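Local coordinates for phytase (Citrobacter braakii, PDB 3ZHC), which is a member of branch 2 of the histidine phosphatase superfamily, with a mixed beta sheet and a largely helical region packed against it, at residues E175-R180 with G230-S235; I241-E246 with Q344-P349; G256-T259 with E263-D266; A273-L278 with H324-A329. The protein carries 2 engineered substitutions. All coordinates share one frame; numbering follows the deposited sequence.

Interaction 1 (E175-R180 with G230-S235); sequences ELYTQR and GAWSLS. With FMT (formic acid), chain N.
Thr178 holds OG1 anti to its carbonyl carbon (chi1 -60°), which points the hydroxyl out of its helix to the indole of Trp232. Tyr177, the residue before, has CG anti to the backbone N (chi1 -154°) and brings its ring to the same indole. Trp232 NE1 donates to Thr178 OG1 at 2.9 Å, the hydroxyl oxygen lying at the indole edge and close to its plane. In turn Thr178 OG1 donates a hydrogen bond to O1 of a bound formic acid, 2.7 Å away, so the hydroxyl links the indole N-H to this molecule, probably from the crystallisation liquor. Ser217 N holds the same formic acid, and Ser217 OG accepts from the backbone N of Trp232, which closes a small polar network on this flank.

Beside the polar pair the contact is aromatic. Tyr177 CD2 comes to 3.5 Å from Trp232 CZ2, and the two side chains cross at about a right angle. The planes of the phenol and the six-membered ring are inclined at 38°, an oblique meeting with centroids 5.2 Å apart. Tyr181 and Phe185 add edge-to-face contacts to Trp232, while Ala273 and Leu277 of helix 260-280 pack on Tyr177. An aromatic cluster with a hydrogen-bonded indole N-H thus joins helix 174-180 to the start of helix 231-247, within the helical region of this histidine phosphatase fold.

Interaction 2 (I241-E246 with Q344-P349); sequences IFLLQE and QPDNTP
Leu243 points from helix 231-247 into the loop and lies at about a right angle to both Gln344 and Asp346, its two methyl branches divided between them. CD1 meets the amide oxygen of Gln344, with Leu243 CD1 to Gln344 OE1 at 3.4 Å, and has Pro345 CD as a more distant neighbour at 4.3 Å. Leu243 CD2 rests 3.6 Å from Asp346 CB, with the carboxylate oxygen OD2 alongside. Gln344 is bent at chi2 (50°), which folds its amide back over its own loop: Gln344 OE1 accepts from Asp346 N at 3.2 Å through a lone pair of the amide oxygen, within the amide plane. NE2 of the same amide is bound to Gln376 O, so both ends of the group are fixed. Asp346 forms an Asx turn, its OD1 accepting from Thr348 N at 2.9 Å from above the carboxylate plane. Its other oxygen, OD2, makes a salt bridge to Arg38, the first residue of the RHGxRxP signature of histidine acid phosphatases, and that arginine also bonds Thr348 O, tying the loop to the signature at two points. Leu268 and Leu378 pack on Leu243 from helices 260-280 and 378-382.

Interaction 3 (G256-T259 with E263-D266); sequences GRIT and EWRD
The indole of Trp264 takes Ile258 over one face, where CG2 stands 3.5 Å from the centroid of the five-membered ring and only 9° off its normal, a CH-pi contact. The other branch of Ile258 ends in CD1, 3.7 Å from Trp264 CH2 of the six-membered ring, so one branched residue spans both rings. This is a loop folded onto the first turns of the helix it leads into, helix 260-280, at the surface of the protein. Phe242 of helix 231-247 also touches Ile258, while Val253, Pro345 and Glu246 pack on Trp264.

The second flat group is the carboxylate of Glu263. CG is anti to the carbonyl carbon (chi1 -72°) and the chain is extended beyond it, which carries the acid back to the loop. There Thr259 N donates to Glu263 OE1 at 2.7 Å, meeting it from above the carboxylate plane, 39° out of it. The backbone N-H of the loop is thus satisfied by a side chain four residues on. A water completes the junction: it donates to Glu263 OE1 and to Arg257 O, each at 2.7 Å, and it is hydrogen-bonded to Thr259 OG1 at 2.6 Å.

Interaction 4 (A273-L278 with H324-A329); sequences AQFDLL and HDTNLA
Phe275 reaches across to the first turn of helix 325-335, and its side chain carries the whole contact. CB leads off from helix 260-280 toward the other helix, and the ring turns one side of its rim to the opposing backbone. Phe275 CD2 lies 4.2 Å from Ala329 CB, which is at the ring edge near its plane, and about as close to Asp325 O. CE2 makes the closest approach: Phe275 CE2 is 3.4 Å from Asp325 CG, and the backbone N of Thr326 sits at the edge 3.7 Å from Phe275 CE2. The methyl of Thr326 adds a lighter touch, with CG2 4.0 Å from the same CE2. At the tip, Phe275 CZ lies 3.5 Å from Asp325 OD2, an oblique approach. Ring and carboxylate planes are 55° apart.

Asp325 has CG between its backbone N and carbonyl carbon (chi1 40°), which keeps the acid beside the start of its helix; OD1 accepts a weak bond from Thr326 N. Its OD2 forms a salt bridge with Arg38. Before it, His324 holds the N-cap position, and its N donates to Asn327 OD1 at 3.0 Å. The His324-Asp325 pair is the HD motif of histidine acid phosphatases, and His39 of the RHG signature meets the His324 ring.

The axes of the two helix segments come within 10.0 Å and cross at -63°. Helix 325-335 follows strand 318-323, which runs between strands 28-38 and 105-109 in the mixed sheet, while Phe275 also touches Ser236 of helix 231-247.

How the interactions relate
Both segments of interaction 1 precede those of interaction 2; interactions 3 and 4 follow one another within the long loop between the two segments of interaction 2. Helix 231-247 serves interactions 1 and 2, whose centres lie 19 Å apart, and helix 260-280 serves interactions 3 and 4, 21 Å apart. Neither pair touches directly. Cross-contacts join them: Trp232 packs on Ala273, linking 1 to 4, Trp264 meets the backbone of Phe242, linking 3 to 2, and Thr348 lies against Asp325 and Leu328, linking 2 to 4. The two helices thus connect the outer helical region to the loop and helix beside the sheet, which have Arg38 as shared salt-bridge partner.

Interaction 1 (E175-R180 with G230-S235)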
# COMPACT_ATOMS: atom_id res chain seq x y z
N GLU B 175 2.98 18.24 10.57
CA GLU B 175 3.48 17.41 11.70
C GLU B 175 2.71 16.09 11.85
O GLU B 175 3.33 15.07 12.10
CB GLU B 175 3.47 18.20 13.02
CG GLU B 175 4.51 19.34 13.04
CD GLU B 175 4.52 20.17 14.34
OE1 GLU B 175 3.58 20.03 15.16
OE2 GLU B 175 5.48 20.96 14.53
N LEU B 176 1.37 16.11 11.67
CA LEU B 176 0.56 14.85 11.67
C LEU B 176 0.92 13.95 10.47
O LEU B 176 0.93 12.73 10.60
CB LEU B 176 -0.95 15.12 11.67
CG LEU B 176 -1.60 15.75 12.91
CD1 LEU B 176 -3.10 15.90 12.68
CD2 LEU B 176 -1.33 14.96 14.19
N TYR B 177 1.20 14.57 9.32
CA TYR B 177 1.66 13.83 8.13
C TYR B 177 3.06 13.23 8.41
O TYR B 177 3.33 12.11 8.05
CB TYR B 177 1.68 14.74 6.90
CG TYR B 177 1.52 14.06 5.56
CD1 TYR B 177 0.33 13.39 5.23
CD2 TYR B 177 2.54 14.10 4.59
CE1 TYR B 177 0.15 12.77 4.00
CE2 TYR B 177 2.38 13.47 3.33
CZ TYR B 177 1.17 12.80 3.05
OH TYR B 177 0.98 12.18 1.83
N THR B 178 3.93 14.00 9.08
CA THR B 178 5.24 13.51 9.51
C THR B 178 5.08 12.28 10.45
O THR B 178 5.78 11.28 10.24
CB THR B 178 6.09 14.62 10.15
OG1 THR B 178 6.29 15.66 9.18
CG2 THR B 178 7.45 14.08 10.62
N GLN B 179 4.17 12.37 11.46
CA GLN B 179 3.90 11.22 12.38
C GLN B 179 3.47 9.96 11.61
O GLN B 179 3.82 8.84 11.99
CB GLN B 179 2.87 11.54 13.49
CG GLN B 179 3.50 12.10 14.77
CD GLN B 179 3.71 13.58 14.71
OE1 GLN B 179 4.85 14.06 14.69
NE2 GLN B 179 2.61 14.33 14.67
N ARG B 180 2.71 10.15 10.54
CA ARG B 180 2.25 9.05 9.71
C ARG B 180 3.40 8.30 9.00
O ARG B 180 3.32 7.09 8.78
CB ARG B 180 1.24 9.58 8.68
CG ARG B 180 0.42 8.52 8.00
CD ARG B 180 -1.02 9.01 7.70
NE ARG B 180 -1.24 9.51 6.38
CZ ARG B 180 -2.40 10.06 5.98
NH1 ARG B 180 -3.44 10.19 6.83
NH2 ARG B 180 -2.51 10.50 4.73
N GLY B 230 11.84 21.62 3.78
CA GLY B 230 12.18 21.03 5.08
C GLY B 230 12.57 19.59 4.87
O GLY B 230 12.95 19.20 3.76
N ALA B 231 12.47 18.78 5.92
CA ALA B 231 12.79 17.35 5.82
C ALA B 231 11.97 16.65 4.73
O ALA B 231 12.46 15.72 4.11
CB ALA B 231 12.60 16.67 7.14
N TRP B 232 10.73 17.10 4.49
CA TRP B 232 9.88 16.54 3.41
C TRP B 232 10.46 16.71 1.98
O TRP B 232 10.64 15.71 1.27
CB TRP B 232 8.42 17.08 3.52
CG TRP B 232 7.64 16.25 4.44
CD1 TRP B 232 7.28 16.55 5.71
CD2 TRP B 232 7.13 14.96 4.17
NE1 TRP B 232 6.56 15.51 6.26
CE2 TRP B 232 6.46 14.51 5.32
CE3 TRP B 232 7.18 14.12 3.05
CZ2 TRP B 232 5.83 13.26 5.39
CZ3 TRP B 232 6.55 12.87 3.12
CH2 TRP B 232 5.89 12.46 4.28
N SER B 233 10.75 17.94 1.56
CA SER B 233 11.37 18.18 0.22
C SER B 233 12.73 17.48 0.08
O SER B 233 12.99 16.84 -0.94
CB SER B 233 11.52 19.67 -0.09
OG SER B 233 12.29 19.88 -1.27
N LEU B 234 13.58 17.62 1.10
CA LEU B 234 14.91 16.99 1.10
C LEU B 234 14.79 15.48 0.90
O LEU B 234 15.41 14.91 0.00
CB LEU B 234 15.68 17.31 2.40
CG LEU B 234 17.12 16.74 2.54
CD1 LEU B 234 18.01 17.23 1.42
CD2 LEU B 234 17.74 17.06 3.94
N SER B 235 13.98 14.84 1.75
CA SER B 235 13.76 13.37 1.69
C SER B 235 13.25 12.90 0.34
O SER B 235 13.65 11.84 -0.13
CB SER B 235 12.82 12.95 2.78
OG SER B 235 13.41 13.23 4.05
C FMT N . 7.07 18.58 10.33
O1 FMT N . 7.85 17.75 9.88
O2 FMT N . 7.43 19.71 10.61

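Interaction 2 (I241-E246 with Q344-P349)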
# COMPACT_ATOMS: atom_id res chain seq x y z
N ILE B 241 17.19 10.13 -5.49
CA ILE B 241 18.60 9.99 -5.88
C ILE B 241 19.03 8.52 -5.69
O ILE B 241 19.67 7.94 -6.57
CB ILE B 241 19.55 10.98 -5.15
CG1 ILE B 241 19.26 12.41 -5.60
CG2 ILE B 241 21.02 10.65 -5.44
CD1 ILE B 241 19.99 13.49 -4.82
N PHE B 242 18.66 7.91 -4.57
CA PHE B 242 19.00 6.49 -4.35
C PHE B 242 18.40 5.59 -5.44
O PHE B 242 19.10 4.71 -5.95
CB PHE B 242 18.59 5.98 -2.97
CG PHE B 242 19.24 6.73 -1.81
CD1 PHE B 242 20.58 7.15 -1.86
CD2 PHE B 242 18.50 6.99 -0.65
CE1 PHE B 242 21.16 7.83 -0.77
CE2 PHE B 242 19.07 7.67 0.44
CZ PHE B 242 20.40 8.09 0.38
N LEU B 243 17.13 5.84 -5.80
CA LEU B 243 16.47 5.10 -6.89
C LEU B 243 17.21 5.28 -8.20
O LEU B 243 17.46 4.32 -8.90
CB LEU B 243 15.02 5.56 -7.10
CG LEU B 243 14.20 4.72 -8.10
CD1 LEU B 243 13.28 3.75 -7.35
CD2 LEU B 243 13.41 5.59 -9.07
N LEU B 244 17.56 6.54 -8.50
CA LEU B 244 18.33 6.88 -9.73
C LEU B 244 19.70 6.17 -9.76
O LEU B 244 20.09 5.62 -10.80
CB LEU B 244 18.50 8.38 -9.88
CG LEU B 244 17.18 9.13 -10.22
CD1 LEU B 244 17.30 10.65 -9.94
CD2 LEU B 244 16.72 8.86 -11.65
N GLN B 245 20.41 6.17 -8.62
CA GLN B 245 21.71 5.45 -8.51
C GLN B 245 21.56 3.96 -8.91
O GLN B 245 22.35 3.44 -9.72
CB GLN B 245 22.27 5.53 -7.09
CG GLN B 245 22.79 6.85 -6.69
CD GLN B 245 23.17 6.91 -5.21
OE1 GLN B 245 23.02 5.92 -4.47
NE2 GLN B 245 23.67 8.06 -4.78
N GLU B 246 20.54 3.32 -8.33
CA GLU B 246 20.21 1.92 -8.61
C GLU B 246 19.86 1.71 -10.10
O GLU B 246 20.48 0.88 -10.78
CB GLU B 246 19.04 1.46 -7.73
CG GLU B 246 18.66 -0.04 -7.80
CD GLU B 246 19.69 -0.98 -7.20
OE1 GLU B 246 20.39 -0.62 -6.24
OE2 GLU B 246 19.78 -2.11 -7.69
N GLN B 344 8.68 -1.78 -8.55
CA GLN B 344 9.14 -0.40 -8.85
C GLN B 344 8.67 0.57 -7.73
O GLN B 344 7.54 1.04 -7.76
CB GLN B 344 8.66 0.05 -10.23
CG GLN B 344 9.08 1.49 -10.62
CD GLN B 344 10.56 1.78 -10.41
OE1 GLN B 344 10.94 2.48 -9.46
NE2 GLN B 344 11.40 1.25 -11.28
N PRO B 345 9.55 0.85 -6.76
CA PRO B 345 9.19 1.73 -5.61
C PRO B 345 8.74 3.18 -5.94
O PRO B 345 7.97 3.77 -5.16
CB PRO B 345 10.47 1.76 -4.79
CG PRO B 345 11.18 0.49 -5.15
CD PRO B 345 10.91 0.29 -6.59
N ASP B 346 9.22 3.74 -7.05
CA ASP B 346 8.82 5.09 -7.48
C ASP B 346 7.52 4.95 -8.26
O ASP B 346 7.48 4.21 -9.24
CB ASP B 346 9.93 5.75 -8.33
CG ASP B 346 9.66 7.23 -8.67
OD1 ASP B 346 8.54 7.76 -8.43
OD2 ASP B 346 10.59 7.88 -9.19
N ASN B 347 6.47 5.65 -7.82
CA ASN B 347 5.15 5.63 -8.52
C ASN B 347 5.19 6.31 -9.89
O ASN B 347 4.38 6.02 -10.75
CB ASN B 347 4.04 6.28 -7.67
CG ASN B 347 3.65 5.45 -6.42
OD1 ASN B 347 4.03 4.28 -6.25
ND2 ASN B 347 2.87 6.06 -5.55
N THR B 348 6.14 7.24 -10.05
CA THR B 348 6.36 7.96 -11.28
C THR B 348 7.84 7.72 -11.67
O THR B 348 8.66 8.67 -11.68
CB THR B 348 6.02 9.42 -11.07
OG1 THR B 348 6.76 9.93 -9.95
CG2 THR B 348 4.53 9.57 -10.79
N PRO B 349 8.20 6.45 -12.00
CA PRO B 349 9.60 6.08 -12.22
C PRO B 349 10.18 6.56 -13.57
O PRO B 349 9.41 6.89 -14.47
CB PRO B 349 9.55 4.57 -12.19
CG PRO B 349 8.22 4.28 -12.86
CD PRO B 349 7.29 5.34 -12.37

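Interaction 3 (G256-T259 with E263-D266)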
# COMPACT_ATOMS: atom_id res chain seq x y z
N GLY B 256 25.68 1.12 0.12
CA GLY B 256 25.31 -0.28 0.34
C GLY B 256 24.38 -0.56 1.50
O GLY B 256 24.34 -1.69 1.96
N ARG B 257 23.63 0.45 1.95
CA ARG B 257 22.78 0.33 3.17
C ARG B 257 21.28 0.05 2.96
O ARG B 257 20.55 -0.04 3.94
CB ARG B 257 22.95 1.59 4.03
CG ARG B 257 24.34 1.75 4.63
CD ARG B 257 24.54 3.17 5.08
NE ARG B 257 25.91 3.44 5.46
CZ ARG B 257 26.47 4.66 5.55
NH1 ARG B 257 25.77 5.79 5.30
NH2 ARG B 257 27.75 4.76 5.91
N ILE B 258 20.81 -0.07 1.71
CA ILE B 258 19.39 -0.40 1.45
C ILE B 258 19.28 -1.94 1.35
O ILE B 258 19.93 -2.54 0.48
CB ILE B 258 18.83 0.26 0.16
CG1 ILE B 258 19.04 1.77 0.20
CG2 ILE B 258 17.34 -0.08 -0.01
CD1 ILE B 258 18.42 2.52 -0.95
N THR B 259 18.46 -2.53 2.23
CA THR B 259 18.22 -3.99 2.33
C THR B 259 16.84 -4.41 1.84
O THR B 259 15.87 -4.30 2.60
CB THR B 259 18.30 -4.45 3.80
OG1 THR B 259 19.48 -3.93 4.41
CG2 THR B 259 18.29 -5.99 3.90
N GLU B 263 12.76 -1.78 2.64
CA GLU B 263 13.49 -0.52 2.87
C GLU B 263 13.41 0.42 1.64
O GLU B 263 13.37 1.63 1.80
CB GLU B 263 14.94 -0.77 3.31
CG GLU B 263 15.04 -1.31 4.79
CD GLU B 263 16.48 -1.47 5.28
OE1 GLU B 263 17.43 -1.28 4.45
OE2 GLU B 263 16.68 -1.77 6.51
N TRP B 264 13.38 -0.15 0.43
CA TRP B 264 13.19 0.64 -0.80
C TRP B 264 11.89 1.41 -0.79
O TRP B 264 11.87 2.59 -1.16
CB TRP B 264 13.26 -0.23 -2.08
CG TRP B 264 14.60 -0.38 -2.61
CD1 TRP B 264 15.36 -1.51 -2.62
CD2 TRP B 264 15.38 0.64 -3.22
NE1 TRP B 264 16.57 -1.25 -3.20
CE2 TRP B 264 16.61 0.06 -3.58
CE3 TRP B 264 15.16 2.01 -3.50
CZ2 TRP B 264 17.65 0.79 -4.21
CZ3 TRP B 264 16.19 2.75 -4.13
CH2 TRP B 264 17.42 2.13 -4.48
N ARG B 265 10.81 0.74 -0.37
CA ARG B 265 9.49 1.37 -0.33
C ARG B 265 9.33 2.29 0.87
O ARG B 265 8.61 3.28 0.75
CB ARG B 265 8.36 0.32 -0.43
CG ARG B 265 8.32 -0.33 -1.85
CD ARG B 265 7.00 -1.00 -2.13
NE ARG B 265 6.91 -1.51 -3.50
CZ ARG B 265 6.43 -0.84 -4.56
NH1 ARG B 265 5.96 0.43 -4.48
NH2 ARG B 265 6.41 -1.46 -5.74
N ASP B 266 9.99 2.00 2.01
CA ASP B 266 10.07 2.97 3.14
C ASP B 266 10.63 4.27 2.65
O ASP B 266 10.10 5.34 2.94
CB ASP B 266 11.02 2.50 4.27
CG ASP B 266 10.40 1.50 5.20
OD1 ASP B 266 9.23 1.10 5.03
OD2 ASP B 266 11.14 1.09 6.15
O HOH W 1 19.69 -1.76 5.79

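Interaction 4 (A273-L278 with H324-A329)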
# COMPACT_ATOMS: atom_id res chain seq x y z
N ALA B 273 4.77 10.35 -1.37
CA ALA B 273 3.88 11.18 -0.54
C ALA B 273 4.07 12.67 -0.79
O ALA B 273 3.10 13.41 -0.74
CB ALA B 273 4.06 10.85 0.96
N GLN B 274 5.31 13.12 -1.05
CA GLN B 274 5.51 14.56 -1.31
C GLN B 274 4.90 14.92 -2.68
O GLN B 274 4.26 15.98 -2.80
CB GLN B 274 6.97 14.99 -1.21
CG GLN B 274 7.07 16.40 -0.60
CD GLN B 274 8.02 17.27 -1.32
OE1 GLN B 274 8.28 18.40 -0.92
NE2 GLN B 274 8.55 16.76 -2.43
N PHE B 275 5.08 14.05 -3.68
CA PHE B 275 4.45 14.23 -5.01
C PHE B 275 2.90 14.16 -4.92
O PHE B 275 2.20 14.83 -5.65
CB PHE B 275 5.00 13.20 -6.03
CG PHE B 275 6.20 13.69 -6.78
CD1 PHE B 275 7.37 13.99 -6.11
CD2 PHE B 275 6.16 13.88 -8.15
CE1 PHE B 275 8.52 14.46 -6.82
CE2 PHE B 275 7.25 14.33 -8.85
CZ PHE B 275 8.45 14.63 -8.17
N ASP B 276 2.40 13.32 -4.00
CA ASP B 276 0.98 13.22 -3.75
C ASP B 276 0.42 14.60 -3.29
O ASP B 276 -0.55 15.11 -3.86
CB ASP B 276 0.70 12.15 -2.71
CG ASP B 276 -0.78 11.80 -2.60
OD1 ASP B 276 -1.59 12.18 -3.48
OD2 ASP B 276 -1.13 11.13 -1.60
N LEU B 277 1.06 15.17 -2.26
CA LEU B 277 0.67 16.48 -1.75
C LEU B 277 0.86 17.61 -2.78
O LEU B 277 -0.08 18.37 -3.04
CB LEU B 277 1.48 16.83 -0.48
CG LEU B 277 1.21 16.02 0.78
CD1 LEU B 277 2.07 16.55 1.90
CD2 LEU B 277 -0.30 16.05 1.18
N LEU B 278 2.04 17.72 -3.35
CA LEU B 278 2.37 18.88 -4.23
C LEU B 278 1.89 18.78 -5.68
O LEU B 278 1.73 19.82 -6.32
CB LEU B 278 3.89 19.17 -4.20
CG LEU B 278 4.50 19.56 -2.84
CD1 LEU B 278 6.01 19.86 -3.01
CD2 LEU B 278 3.78 20.76 -2.16
N HIS B 324 7.82 14.96 -17.38
CA HIS B 324 8.45 14.70 -16.09
C HIS B 324 7.53 13.96 -15.15
O HIS B 324 6.31 13.76 -15.45
CB HIS B 324 8.83 16.04 -15.47
CG HIS B 324 9.49 16.97 -16.44
ND1 HIS B 324 10.85 16.97 -16.66
CD2 HIS B 324 8.98 17.93 -17.26
CE1 HIS B 324 11.15 17.88 -17.56
NE2 HIS B 324 10.04 18.48 -17.95
N ASP B 325 8.08 13.55 -14.01
CA ASP B 325 7.28 12.89 -12.95
C ASP B 325 6.15 13.79 -12.42
O ASP B 325 5.07 13.30 -12.07
CB ASP B 325 8.15 12.32 -11.75
CG ASP B 325 9.33 13.24 -11.33
OD1 ASP B 325 9.42 14.42 -11.76
OD2 ASP B 325 10.17 12.74 -10.54
N THR B 326 6.41 15.11 -12.39
CA THR B 326 5.41 16.09 -11.97
C THR B 326 4.15 15.98 -12.83
O THR B 326 3.05 15.99 -12.30
CB THR B 326 5.96 17.52 -12.03
OG1 THR B 326 6.40 17.82 -13.36
CG2 THR B 326 7.15 17.69 -11.07
N ASN B 327 4.34 15.84 -14.15
CA ASN B 327 3.23 15.71 -15.11
C ASN B 327 2.43 14.42 -14.93
O ASN B 327 1.21 14.45 -15.00
CB ASN B 327 3.73 15.81 -16.56
CG ASN B 327 4.50 17.10 -16.82
OD1 ASN B 327 5.65 17.06 -17.25
ND2 ASN B 327 3.88 18.24 -16.55
N LEU B 328 3.12 13.29 -14.72
CA LEU B 328 2.45 12.00 -14.45
C LEU B 328 1.59 12.11 -13.19
O LEU B 328 0.45 11.62 -13.16
CB LEU B 328 3.44 10.84 -14.28
CG LEU B 328 4.34 10.46 -15.49
CD1 LEU B 328 5.23 9.29 -15.11
CD2 LEU B 328 3.51 10.12 -16.73
N ALA B 329 2.15 12.74 -12.15
CA ALA B 329 1.44 12.95 -10.89
C ALA B 329 0.22 13.90 -11.07
O ALA B 329 -0.82 13.64 -10.50
CB ALA B 329 2.37 13.46 -9.82